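Putative uncharacterized protein (Chromobacterium violaceum, PDB 4RMM) is of unknown function but belongs to the hotdog-fold thioesterase superfamily and may hydrolyse acyl-CoA thioesters. Local coordinates at residues 75-78 with 79-83. Residues are numbered along the deposited sequence; the frame is centred on the assembly and turned at random.
Sequences MIHL and MWNRE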
# COMPACT_ATOMS: atom_id res chain seq x y z
N MSE A 75 -2.04 -10.12 -3.93
CA MSE A 75 -1.58 -11.24 -3.12
C MSE A 75 -2.73 -12.24 -2.95
O MSE A 75 -2.57 -13.44 -3.21
CB MSE A 75 -1.15 -10.77 -1.74
CG MSE A 75 -1.35 -11.85 -0.69
SE MSE A 75 0.09 -11.98 0.57
CE MSE A 75 -0.73 -10.97 1.99
N ILE A 76 -3.87 -11.74 -2.50
CA ILE A 76 -5.04 -12.58 -2.30
C ILE A 76 -5.43 -13.32 -3.57
O ILE A 76 -5.74 -14.51 -3.54
CB ILE A 76 -6.23 -11.73 -1.80
CG1 ILE A 76 -5.94 -11.26 -0.37
CG2 ILE A 76 -7.52 -12.55 -1.85
CD1 ILE A 76 -6.87 -10.16 0.14
N HIS A 77 -5.39 -12.63 -4.70
CA HIS A 77 -5.74 -13.24 -5.98
C HIS A 77 -4.86 -14.46 -6.25
O HIS A 77 -5.33 -15.49 -6.72
CB HIS A 77 -5.54 -12.23 -7.11
CG HIS A 77 -5.86 -12.77 -8.47
ND1 HIS A 77 -7.15 -12.80 -8.96
CD2 HIS A 77 -5.07 -13.24 -9.47
CE1 HIS A 77 -7.14 -13.26 -10.19
NE2 HIS A 77 -5.89 -13.54 -10.53
N LEU A 78 -3.58 -14.31 -5.93
CA LEU A 78 -2.60 -15.37 -6.14
C LEU A 78 -2.87 -16.60 -5.30
O LEU A 78 -2.85 -17.72 -5.81
CB LEU A 78 -1.19 -14.86 -5.84
CG LEU A 78 -0.15 -15.04 -6.94
CD1 LEU A 78 1.21 -14.64 -6.41
CD2 LEU A 78 -0.12 -16.48 -7.41
N MSE A 79 -3.10 -16.40 -4.01
CA MSE A 79 -3.35 -17.54 -3.15
C MSE A 79 -4.76 -18.09 -3.27
O MSE A 79 -5.06 -19.17 -2.77
CB MSE A 79 -3.00 -17.22 -1.68
CG MSE A 79 -3.50 -15.90 -1.13
SE MSE A 79 -2.82 -15.66 0.69
CE MSE A 79 -1.01 -15.16 0.29
N TRP A 80 -5.62 -17.35 -3.96
CA TRP A 80 -6.99 -17.81 -4.19
C TRP A 80 -6.95 -18.69 -5.42
O TRP A 80 -7.69 -19.66 -5.54
CB TRP A 80 -7.91 -16.61 -4.42
CG TRP A 80 -9.34 -17.00 -4.61
CD1 TRP A 80 -9.94 -17.39 -5.78
CD2 TRP A 80 -10.36 -17.04 -3.61
NE1 TRP A 80 -11.27 -17.68 -5.56
CE2 TRP A 80 -11.55 -17.47 -4.23
CE3 TRP A 80 -10.38 -16.75 -2.23
CZ2 TRP A 80 -12.75 -17.63 -3.53
CZ3 TRP A 80 -11.58 -16.91 -1.53
CH2 TRP A 80 -12.75 -17.34 -2.18
N ASN A 81 -6.04 -18.36 -6.33
CA ASN A 81 -5.87 -19.10 -7.57
C ASN A 81 -4.77 -20.16 -7.47
O ASN A 81 -4.45 -20.81 -8.46
CB ASN A 81 -5.54 -18.14 -8.71
CG ASN A 81 -6.73 -17.28 -9.12
OD1 ASN A 81 -7.28 -16.51 -8.33
ND2 ASN A 81 -7.14 -17.42 -10.38
N ARG A 82 -4.19 -20.32 -6.28
CA ARG A 82 -3.13 -21.31 -6.11
C ARG A 82 -3.29 -22.23 -4.91
O ARG A 82 -4.25 -22.14 -4.15
CB ARG A 82 -1.76 -20.64 -6.02
CG ARG A 82 -1.20 -20.17 -7.35
CD ARG A 82 0.29 -19.85 -7.26
NE ARG A 82 1.13 -21.05 -7.14
CZ ARG A 82 1.44 -21.65 -5.99
NH1 ARG A 82 0.98 -21.17 -4.84
NH2 ARG A 82 2.21 -22.73 -6.00
N GLU A 83 -2.32 -23.12 -4.76
CA GLU A 83 -2.29 -24.08 -3.66
C GLU A 83 -1.98 -23.30 -2.39
O GLU A 83 -0.94 -22.64 -2.28
CB GLU A 83 -1.24 -25.15 -3.95
CG GLU A 83 -1.56 -26.03 -5.17
CD GLU A 83 -1.64 -25.23 -6.47
OE1 GLU A 83 -0.59 -24.71 -6.91
OE2 GLU A 83 -2.75 -25.14 -7.05
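The carbonyl oxygen of His77 takes two backbone donors where the helix runs out: the N of Asn81 bonds to the O of His77 at 3.0 Å, and the N of Trp80 adds a weak bond to it. Two residues earlier the pairing is regular, with the N of Met79 meeting the O of Met75 at 3.1 Å and an N-H...O angle of 162°. Beyond it, Trp80 N reaches Ile76 O and Asn81 N reaches Leu78 O through weak, bent bonds, evidence that the turns slacken into mixed i-to-i+3 and i-to-i+4 pairing. Asn81 folds back over His77, its OD1 lying 3.7 Å above the imidazole plane over the ring centre, with amide and ring planes 32° apart. OD1 of Asn81 also comes uncomfortably close to the O of His77, another acceptor, which leaves the exact amide placement doubtful, although a hydrogen bond from ND2 to Glu41 supports its orientation. On another flank Leu78 and Arg82 run side by side, CD2 of Leu78 touching CD of Arg82 at 3.4 Å. Met79 and Met75, both selenomethionines, pass at a slant. With its CG between the backbone N and the carbonyl carbon (chi1 46°), and bent again at chi3, Met79 sets its CE 3.4 Å from SE of Met75 and 3.5 Å from CG of Met75, tighter than carbons usually pack. Phe142 of strand 136-143 packs against Met75 and Leu78, Ile112 of strand 106-115 against His77 and Leu78, and Phe8 of helix 6-13 against Met79. These contacts place the C-terminal end of helix 67-80 between the N-terminal helix and the antiparallel sheet, as expected for the central helix of a hotdog fold, around which the sheet wraps.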